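Local atomic coordinates of DUF1881 domain-containing protein (Neurospora crassa, PDB entry 5Z6D), a protein that is of unknown cellular role but pairs a betagamma-crystallin domain with an Ig-like domain whose contacts probably render its calcium site inoperative. Residues F95-A100 with F196-V201; S162-W167 with D175-E180; K15-G20 with S70-S75. The protein carries 1 engineered substitution. All blocks are in the same frame, centred on the assembly; numbering follows the deposited sequence.

Interaction 1. Residues F95-A100 with F196-V201; sequences FLFKDA and FEVTLV
Leu96 and Lys98 each bond both ways to the strand beside them, setting Phe95-Asp99 and Phe196-Leu200 side by side in parallel register, their axes 4.5 Å apart at closest and turned by 26°. Leu96 N gives to Phe196 O and Leu96 O takes from Val198 N; Lys98 N then gives to Val198 O at 2.8 Å, and Lys98 O takes from Leu200 N. Ala100 N adds a last bond to Leu200 O just past the strand end. On the buried face Val198 CG2 sits 3.9 Å from the centroid of the Phe95 ring, only 6° off its normal, a CH-pi contact over the face. The same ring brings CD1 to 3.9 Å from Phe196 CB, while CD2 of the Phe196 ring lies at its edge. Phe97 has CG anti to its backbone N (chi1 -175°), which swings the ring toward the partner strand and sets CD1 3.3 Å from Val198 O, with that oxygen at the ring edge. On the other face Lys98 CG packs 3.8 Å from Glu197 CG, aliphatic part against aliphatic part; the lysine chain bends at chi2 and its NZ bonds instead to Gly127 O. Asp99 is likewise engaged elsewhere, through Thr101 and Gly103. The two strands are the inner pair of a mixed sheet, with strand 131-136 beside 91-99 and strand 186-190 beside 195-200, while Leu122 of strand 120-123 and Tyr108 of strand 108-112 pack against the phenylalanine face.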
loop_
_atom_site.group_PDB
_atom_site.type_symbol
_atom_site.label_atom_id
_atom_site.label_comp_id
_atom_site.label_asym_id
_atom_site.label_seq_id
_atom_site.Cartn_x
_atom_site.Cartn_y
_atom_site.Cartn_z
ATOM N N PHE A 95 3.175 -4.267 2.717
ATOM C CA PHE A 95 4.230 -4.913 3.509
ATOM C C PHE A 95 4.299 -4.355 4.926
ATOM O O PHE A 95 4.092 -3.147 5.127
ATOM C CB PHE A 95 5.614 -4.673 2.902
ATOM C CG PHE A 95 5.958 -5.517 1.718
ATOM C CD1 PHE A 95 5.189 -6.594 1.325
ATOM C CD2 PHE A 95 7.153 -5.251 1.038
ATOM C CE1 PHE A 95 5.560 -7.356 0.233
ATOM C CE2 PHE A 95 7.528 -6.004 -0.054
ATOM C CZ PHE A 95 6.748 -7.063 -0.457
ATOM N N LEU A 96 4.645 -5.210 5.889
ATOM C CA LEU A 96 5.073 -4.769 7.218
ATOM C C LEU A 96 6.454 -5.377 7.495
ATOM O O LEU A 96 6.630 -6.593 7.378
ATOM C CB LEU A 96 4.055 -5.181 8.288
ATOM C CG LEU A 96 4.268 -4.629 9.702
ATOM C CD1 LEU A 96 4.078 -3.127 9.707
ATOM C CD2 LEU A 96 3.311 -5.297 10.668
ATOM N N PHE A 97 7.420 -4.535 7.864
ATOM C CA PHE A 97 8.816 -4.959 7.979
ATOM C C PHE A 97 9.212 -5.238 9.424
ATOM O O PHE A 97 9.152 -4.348 10.279
ATOM C CB PHE A 97 9.734 -3.897 7.373
ATOM C CG PHE A 97 11.196 -4.286 7.336
ATOM C CD1 PHE A 97 11.583 -5.576 7.013
ATOM C CD2 PHE A 97 12.188 -3.340 7.596
ATOM C CE1 PHE A 97 12.943 -5.928 6.959
ATOM C CE2 PHE A 97 13.553 -3.691 7.552
ATOM C CZ PHE A 97 13.924 -4.986 7.220
ATOM N N LYS A 98 9.613 -6.482 9.674
ATOM C CA LYS A 98 10.010 -6.924 11.005
ATOM C C LYS A 98 11.447 -7.383 11.000
ATOM O O LYS A 98 12.025 -7.669 9.945
ATOM C CB LYS A 98 9.105 -8.058 11.512
ATOM C CG LYS A 98 7.635 -7.660 11.672
ATOM C CD LYS A 98 7.474 -6.463 12.590
ATOM C CE LYS A 98 6.002 -6.149 12.852
ATOM N NZ LYS A 98 5.849 -4.831 13.534
ATOM N N ASP A 99 12.017 -7.445 12.194
ATOM C CA ASP A 99 13.398 -7.830 12.390
ATOM C C ASP A 99 13.473 -8.845 13.521
ATOM O O ASP A 99 13.085 -8.552 14.652
ATOM C CB ASP A 99 14.252 -6.608 12.717
ATOM C CG ASP A 99 15.617 -6.985 13.256
ATOM O OD1 ASP A 99 16.168 -8.012 12.806
ATOM O OD2 ASP A 99 16.132 -6.257 14.130
ATOM N N ALA A 100 13.963 -10.037 13.210
ATOM C CA ALA A 100 14.052 -11.104 14.200
ATOM C C ALA A 100 15.469 -11.268 14.740
ATOM O O ALA A 100 15.730 -12.193 15.511
ATOM C CB ALA A 100 13.569 -12.415 13.596
ATOM N N PHE A 196 1.713 -8.837 3.443
ATOM C CA PHE A 196 2.835 -9.700 3.786
ATOM C C PHE A 196 3.651 -9.075 4.907
ATOM O O PHE A 196 3.968 -7.881 4.873
ATOM C CB PHE A 196 3.722 -9.956 2.554
ATOM C CG PHE A 196 2.964 -10.501 1.373
ATOM C CD1 PHE A 196 2.823 -11.867 1.194
ATOM C CD2 PHE A 196 2.362 -9.647 0.462
ATOM C CE1 PHE A 196 2.114 -12.366 0.115
ATOM C CE2 PHE A 196 1.650 -10.137 -0.614
ATOM C CZ PHE A 196 1.525 -11.499 -0.790
ATOM N N GLU A 197 3.986 -9.892 5.897
ATOM C CA GLU A 197 4.990 -9.523 6.879
ATOM C C GLU A 197 6.336 -9.960 6.327
ATOM O O GLU A 197 6.538 -11.135 6.024
ATOM C CB GLU A 197 4.692 -10.183 8.223
ATOM C CG GLU A 197 5.048 -9.345 9.433
ATOM C CD GLU A 197 4.536 -9.961 10.721
ATOM O OE1 GLU A 197 5.157 -10.934 11.196
ATOM O OE2 GLU A 197 3.510 -9.479 11.251
ATOM N N VAL A 198 7.244 -9.011 6.146
ATOM C CA VAL A 198 8.560 -9.342 5.635
ATOM C C VAL A 198 9.520 -9.215 6.800
ATOM O O VAL A 198 9.601 -8.156 7.415
ATOM C CB VAL A 198 8.963 -8.425 4.480
ATOM C CG1 VAL A 198 10.429 -8.660 4.083
ATOM C CG2 VAL A 198 8.013 -8.632 3.293
ATOM N N THR A 199 10.231 -10.298 7.113
ATOM C CA THR A 199 11.048 -10.354 8.314
ATOM C C THR A 199 12.528 -10.538 7.979
ATOM O O THR A 199 12.892 -11.408 7.178
ATOM C CB THR A 199 10.602 -11.495 9.245
ATOM O OG1 THR A 199 9.242 -11.281 9.648
ATOM C CG2 THR A 199 11.483 -11.548 10.480
ATOM N N LEU A 200 13.372 -9.701 8.581
ATOM C CA LEU A 200 14.822 -9.887 8.508
ATOM C C LEU A 200 15.229 -11.031 9.434
ATOM O O LEU A 200 15.137 -10.910 10.646
ATOM C CB LEU A 200 15.568 -8.600 8.887
ATOM C CG LEU A 200 17.088 -8.659 8.717
ATOM C CD1 LEU A 200 17.473 -8.679 7.240
ATOM C CD2 LEU A 200 17.767 -7.504 9.420
ATOM N N VAL A 201 15.659 -12.148 8.860
ATOM C CA VAL A 201 15.978 -13.321 9.673
ATOM C C VAL A 201 17.491 -13.490 9.845
ATOM O O VAL A 201 17.951 -14.261 10.685
ATOM C CB VAL A 201 15.371 -14.608 9.069
ATOM C CG1 VAL A 201 13.839 -14.588 9.199
ATOM C CG2 VAL A 201 15.784 -14.765 7.618
#

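Interaction 2. Residues S162-W167 with D175-E180; sequences SVYFEW and DVVENE
Tyr164 and Val177 meet flank to flank: the ring presents its edge, with CD2 3.7 Å from Val177 CB, and both side chains point the same way. Next along, one methyl of this valine, CG2, comes within 3.6 Å of Glu166 CD, so the carboxylate end lies across an apolar group. Glu166 reaches it because CG stands between the backbone N and carbonyl carbon (chi1 69°) and the chain runs extended from there. Were this glutamate an alanine, CG and the carboxylate would be gone and Val177 CG2 would probably lose its cover on that side. On the reverse face Val176 spreads both branches, CG2 against the edge of the Phe165 ring, 3.6 Å from CE1, and CG1 against Val163 CG2. Behind these side chains stand three backbone bonds. Val177 N gives to Tyr164 O at 2.8 Å, almost straight at 177°, and Glu166 and Asp175 exchange a pair, Glu166 N to Asp175 O at 3.0 Å and Asp175 N to Glu166 O at 2.9 Å. An inverse gamma turn centred on Glu178 carries the chain on to Asn179. One water bonds to Ser162 OG and takes a weak bond from Asn179 ND2, while Asn179 OD1 is held by His181 N. Further out, Asp175 is held by a salt bridge to Arg190 and a bond from Asn168, and Phe165 packs on Ile93 and Met136 of the facing sheet. This is an antiparallel beta hairpin, strands 157-168 and 173-177, at the margin of a five-stranded sheet in the Ig-like beta sandwich.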
loop_
_atom_site.group_PDB
_atom_site.type_symbol
_atom_site.label_atom_id
_atom_site.label_comp_id
_atom_site.label_asym_id
_atom_site.label_seq_id
_atom_site.Cartn_x
_atom_site.Cartn_y
_atom_site.Cartn_z
ATOM N N SER A 162 15.300 -7.767 -5.464
ATOM C CA SER A 162 13.971 -7.398 -5.916
ATOM C C SER A 162 12.936 -8.399 -5.446
ATOM O O SER A 162 13.268 -9.489 -4.979
ATOM C CB SER A 162 13.931 -7.281 -7.440
ATOM O OG SER A 162 14.283 -8.510 -8.045
ATOM N N VAL A 163 11.675 -7.986 -5.541
ATOM C CA VAL A 163 10.548 -8.847 -5.226
ATOM C C VAL A 163 9.711 -8.971 -6.494
ATOM O O VAL A 163 9.607 -8.020 -7.274
ATOM C CB VAL A 163 9.700 -8.287 -4.049
ATOM C CG1 VAL A 163 9.091 -6.917 -4.399
ATOM C CG2 VAL A 163 8.617 -9.286 -3.639
ATOM N N TYR A 164 9.137 -10.151 -6.701
ATOM C CA TYR A 164 8.321 -10.435 -7.862
ATOM C C TYR A 164 6.911 -10.749 -7.376
ATOM O O TYR A 164 6.714 -11.669 -6.592
ATOM C CB TYR A 164 8.927 -11.604 -8.653
ATOM C CG TYR A 164 8.223 -11.987 -9.941
ATOM C CD1 TYR A 164 8.332 -11.202 -11.084
ATOM C CD2 TYR A 164 7.470 -13.149 -10.019
ATOM C CE1 TYR A 164 7.703 -11.561 -12.266
ATOM C CE2 TYR A 164 6.836 -13.515 -11.194
ATOM C CZ TYR A 164 6.952 -12.720 -12.312
ATOM O OH TYR A 164 6.320 -13.086 -13.483
ATOM N N PHE A 165 5.951 -9.940 -7.797
ATOM C CA PHE A 165 4.535 -10.160 -7.500
ATOM C C PHE A 165 3.826 -10.779 -8.685
ATOM O O PHE A 165 4.018 -10.358 -9.826
ATOM C CB PHE A 165 3.826 -8.854 -7.158
ATOM C CG PHE A 165 4.398 -8.132 -5.973
ATOM C CD1 PHE A 165 4.328 -8.680 -4.706
ATOM C CD2 PHE A 165 4.979 -6.886 -6.134
ATOM C CE1 PHE A 165 4.843 -7.997 -3.610
ATOM C CE2 PHE A 165 5.490 -6.195 -5.043
ATOM C CZ PHE A 165 5.414 -6.750 -3.785
ATOM N N GLU A 166 2.977 -11.760 -8.423
ATOM C CA GLU A 166 2.179 -12.301 -9.515
ATOM C C GLU A 166 0.786 -12.626 -9.016
ATOM O O GLU A 166 0.598 -12.912 -7.844
ATOM C CB GLU A 166 2.843 -13.547 -10.129
ATOM C CG GLU A 166 2.868 -14.771 -9.243
ATOM C CD GLU A 166 3.470 -15.983 -9.946
ATOM O OE1 GLU A 166 4.006 -15.820 -11.065
ATOM O OE2 GLU A 166 3.406 -17.097 -9.383
ATOM N N TRP A 167 -0.196 -12.560 -9.905
ATOM C CA TRP A 167 -1.545 -12.939 -9.529
ATOM C C TRP A 167 -1.693 -14.450 -9.504
ATOM O O TRP A 167 -1.302 -15.140 -10.447
ATOM C CB TRP A 167 -2.577 -12.337 -10.484
ATOM C CG TRP A 167 -3.963 -12.528 -9.970
ATOM C CD1 TRP A 167 -4.824 -13.540 -10.287
ATOM C CD2 TRP A 167 -4.642 -11.707 -9.013
ATOM N NE1 TRP A 167 -6.005 -13.389 -9.597
ATOM C CE2 TRP A 167 -5.919 -12.269 -8.811
ATOM C CE3 TRP A 167 -4.302 -10.537 -8.324
ATOM C CZ2 TRP A 167 -6.854 -11.708 -7.939
ATOM C CZ3 TRP A 167 -5.229 -9.982 -7.459
ATOM C CH2 TRP A 167 -6.492 -10.569 -7.272
ATOM N N ASP A 175 0.633 -13.135 -4.997
ATOM C CA ASP A 175 1.720 -13.942 -4.465
ATOM C C ASP A 175 3.049 -13.204 -4.558
ATOM O O ASP A 175 3.355 -12.571 -5.580
ATOM C CB ASP A 175 1.852 -15.261 -5.217
ATOM C CG ASP A 175 0.775 -16.250 -4.861
ATOM O OD1 ASP A 175 -0.153 -15.880 -4.116
ATOM O OD2 ASP A 175 0.859 -17.397 -5.347
ATOM N N VAL A 176 3.824 -13.289 -3.487
ATOM C CA VAL A 176 5.233 -12.942 -3.533
ATOM C C VAL A 176 5.996 -14.182 -3.966
ATOM O O VAL A 176 5.892 -15.229 -3.330
ATOM C CB VAL A 176 5.745 -12.451 -2.169
ATOM C CG1 VAL A 176 7.261 -12.407 -2.156
ATOM C CG2 VAL A 176 5.160 -11.078 -1.841
ATOM N N VAL A 177 6.735 -14.070 -5.065
ATOM C CA VAL A 177 7.591 -15.150 -5.516
ATOM C C VAL A 177 9.026 -14.864 -5.095
ATOM O O VAL A 177 9.632 -13.889 -5.542
ATOM C CB VAL A 177 7.525 -15.326 -7.033
ATOM C CG1 VAL A 177 8.357 -16.531 -7.454
ATOM C CG2 VAL A 177 6.080 -15.487 -7.469
ATOM N N GLU A 178 9.556 -15.703 -4.213
ATOM C CA GLU A 178 10.928 -15.545 -3.752
ATOM C C GLU A 178 11.893 -16.235 -4.712
ATOM O O GLU A 178 12.208 -17.408 -4.541
ATOM C CB GLU A 178 11.088 -16.112 -2.338
ATOM C CG GLU A 178 10.108 -15.537 -1.311
ATOM C CD GLU A 178 10.535 -15.817 0.122
ATOM O OE1 GLU A 178 11.516 -16.567 0.319
ATOM O OE2 GLU A 178 9.898 -15.277 1.053
ATOM N N ASN A 179 12.356 -15.508 -5.726
ATOM C CA ASN A 179 13.282 -16.082 -6.698
ATOM C C ASN A 179 14.731 -15.729 -6.369
ATOM O O ASN A 179 15.033 -15.351 -5.239
ATOM C CB ASN A 179 12.915 -15.642 -8.122
ATOM C CG ASN A 179 12.898 -14.135 -8.298
ATOM O OD1 ASN A 179 13.700 -13.409 -7.711
ATOM N ND2 ASN A 179 11.983 -13.659 -9.135
ATOM N N GLU A 180 15.629 -15.848 -7.346
ATOM C CA GLU A 180 17.051 -15.714 -7.056
ATOM C C GLU A 180 17.466 -14.276 -6.733
ATOM O O GLU A 180 18.580 -14.049 -6.260
ATOM C CB GLU A 180 17.895 -16.258 -8.223
ATOM C CG GLU A 180 18.242 -15.243 -9.302
ATOM C CD GLU A 180 17.096 -14.968 -10.261
ATOM O OE1 GLU A 180 15.992 -15.528 -10.069
ATOM O OE2 GLU A 180 17.308 -14.190 -11.216
HETATM O O HOH W 1 12.416 -10.441 -8.423
HETATM O O HOH W 2 12.046 -12.142 -6.023
#

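Interaction 3. Residues K15-G20 with S70-S75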
loop_
_atom_site.group_PDB
_atom_site.type_symbol
_atom_site.label_atom_id
_atom_site.label_comp_id
_atom_site.label_asym_id
_atom_site.label_seq_id
_atom_site.Cartn_x
_atom_site.Cartn_y
_atom_site.Cartn_z
ATOM N N LYS A 15 -18.974 17.555 2.917
ATOM C CA LYS A 15 -19.354 17.414 4.318
ATOM C C LYS A 15 -19.471 15.945 4.714
ATOM O O LYS A 15 -19.474 15.063 3.845
ATOM C CB LYS A 15 -20.668 18.147 4.589
ATOM C CG LYS A 15 -20.789 19.475 3.860
ATOM C CD LYS A 15 -21.456 20.526 4.727
ATOM C CE LYS A 15 -22.129 21.597 3.882
ATOM N NZ LYS A 15 -23.310 21.061 3.145
ATOM N N LYS A 16 -19.551 15.690 6.018
ATOM C CA LYS A 16 -19.727 14.330 6.520
ATOM C C LYS A 16 -21.125 13.808 6.173
ATOM O O LYS A 16 -22.000 14.576 5.792
ATOM C CB LYS A 16 -19.498 14.276 8.031
ATOM C CG LYS A 16 -18.083 14.618 8.464
ATOM C CD LYS A 16 -17.944 14.622 9.972
ATOM C CE LYS A 16 -16.490 14.850 10.376
ATOM N NZ LYS A 16 -16.278 14.764 11.837
ATOM N N ASN A 17 -21.305 12.496 6.290
ATOM C CA ASN A 17 -22.588 11.843 6.052
ATOM C C ASN A 17 -23.224 12.138 4.691
ATOM O O ASN A 17 -24.454 12.226 4.575
ATOM C CB ASN A 17 -23.571 12.218 7.167
ATOM C CG ASN A 17 -24.680 11.193 7.336
ATOM O OD1 ASN A 17 -24.469 9.998 7.125
ATOM N ND2 ASN A 17 -25.872 11.659 7.705
ATOM N N PHE A 18 -22.377 12.289 3.671
ATOM C CA PHE A 18 -22.791 12.324 2.268
ATOM C C PHE A 18 -23.675 13.523 1.918
ATOM O O PHE A 18 -24.548 13.431 1.052
ATOM C CB PHE A 18 -23.514 11.026 1.900
ATOM C CG PHE A 18 -22.896 9.796 2.505
ATOM C CD1 PHE A 18 -21.694 9.308 2.021
ATOM C CD2 PHE A 18 -23.508 9.123 3.557
ATOM C CE1 PHE A 18 -21.112 8.173 2.569
ATOM C CE2 PHE A 18 -22.931 7.992 4.112
ATOM C CZ PHE A 18 -21.717 7.509 3.612
ATOM N N GLU A 19 -23.451 14.650 2.582
ATOM C CA GLU A 19 -24.294 15.816 2.336
ATOM C C GLU A 19 -23.550 16.823 1.458
ATOM O O GLU A 19 -22.311 16.848 1.431
ATOM C CB GLU A 19 -24.744 16.443 3.657
ATOM C CG GLU A 19 -25.338 15.449 4.677
ATOM C CD GLU A 19 -26.747 14.949 4.333
ATOM O OE1 GLU A 19 -27.172 15.068 3.165
ATOM O OE2 GLU A 19 -27.440 14.431 5.245
ATOM N N GLY A 20 -24.307 17.632 0.718
ATOM C CA GLY A 20 -23.722 18.484 -0.305
ATOM C C GLY A 20 -23.730 17.797 -1.662
ATOM O O GLY A 20 -24.172 16.652 -1.785
ATOM N N SER A 70 -19.143 2.634 1.510
ATOM C CA SER A 70 -19.386 4.043 1.791
ATOM C C SER A 70 -19.011 4.400 3.231
ATOM O O SER A 70 -19.412 3.714 4.157
ATOM C CB SER A 70 -20.844 4.382 1.526
ATOM O OG SER A 70 -21.123 4.196 0.144
ATOM N N GLN A 71 -18.224 5.459 3.398
ATOM C CA GLN A 71 -17.792 5.911 4.727
ATOM C C GLN A 71 -18.367 7.282 5.045
ATOM O O GLN A 71 -18.130 8.235 4.315
ATOM C CB GLN A 71 -16.261 5.959 4.803
ATOM C CG GLN A 71 -15.604 4.620 4.575
ATOM C CD GLN A 71 -15.914 3.636 5.684
ATOM O OE1 GLN A 71 -15.612 3.885 6.853
ATOM N NE2 GLN A 71 -16.550 2.523 5.330
ATOM N N ALA A 72 -19.100 7.395 6.147
ATOM C CA ALA A 72 -19.761 8.663 6.443
ATOM C C ALA A 72 -18.814 9.702 7.058
ATOM O O ALA A 72 -19.172 10.876 7.176
ATOM C CB ALA A 72 -20.965 8.426 7.362
ATOM N N ASP A 73 -17.604 9.275 7.420
ATOM C CA ASP A 73 -16.611 10.177 7.997
ATOM C C ASP A 73 -15.185 9.754 7.654
ATOM O O ASP A 73 -14.684 8.774 8.200
ATOM C CB ASP A 73 -16.795 10.227 9.524
ATOM C CG ASP A 73 -16.043 11.382 10.182
ATOM O OD1 ASP A 73 -15.189 12.009 9.512
ATOM O OD2 ASP A 73 -16.309 11.666 11.371
ATOM N N ILE A 74 -14.532 10.497 6.758
ATOM C CA ILE A 74 -13.109 10.263 6.479
ATOM C C ILE A 74 -12.237 11.464 6.849
ATOM O O ILE A 74 -11.179 11.680 6.252
ATOM C CB ILE A 74 -12.867 9.908 4.992
ATOM C CG1 ILE A 74 -13.381 11.012 4.058
ATOM C CG2 ILE A 74 -13.521 8.578 4.661
ATOM C CD1 ILE A 74 -12.972 10.808 2.603
ATOM N N SER A 75 -12.668 12.225 7.846
ATOM C CA SER A 75 -11.954 13.426 8.268
ATOM C C SER A 75 -10.659 13.147 9.040
ATOM O O SER A 75 -9.858 14.058 9.251
ATOM C CB SER A 75 -12.871 14.284 9.128
ATOM O OG SER A 75 -13.228 13.586 10.312
#
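Asp73 OD1 is gripped twice from within its own loop, by Ser75 OG at 2.6 Å on the syn lone pair and by Ser75 N nearly along the C-O axis, the second bond closing an Asx turn. The pair of bonds fixes the carboxylate's rotation and leaves OD2 to Lys16, whose NZ forms a salt bridge 3.1 Å away, arriving from above the carboxylate plane. Lys16 runs fully extended beyond CG to reach it, and its CE passes 3.5 Å from Ser75 OG. One residue on, Asn17 N gives a straight bond (175°) to Ala72 O at 2.8 Å, tying the two backbones together. Next along, the end of the Phe18 ring meets the chain of the other loop obliquely: CZ comes 3.6 Å from Ala72 CA, CE1 3.5 Å from Gln71 O, and CE2 touches Ala72 CB. Asn17 OD1 lies near the same methyl. The contact joins two surface loops of the betagamma-crystallin domain, one linking strands 9-13 and 23-26, the other linking 64-67 and 82-87. Strand 43-46 binds both: Ser43 OG bonds to Lys15 O and Phe18 N, while Gln71 pairs with Val44 through the backbone.

Overall arrangement
Along the chain interaction 3 closes first, within the betagamma-crystallin domain; interaction 1 follows, and interaction 2 is nested inside the long loop that it closes. Interactions 1 and 2 share the second domain, their centres 15 Å apart, on the two facing sheets of a beta sandwich. They meet in its core, where Phe95 CZ lies 3.6 Å from Phe165 CZ and Phe196 CZ packs on Val176 CG2. Interaction 3 lies on the opposite side of the chain's centre, its centre about 35 Å from that of interaction 1 and 38 Å from that of interaction 2, without touching either. Interaction 3 thus belongs to the betagamma-crystallin domain, the other two to the Ig-like one.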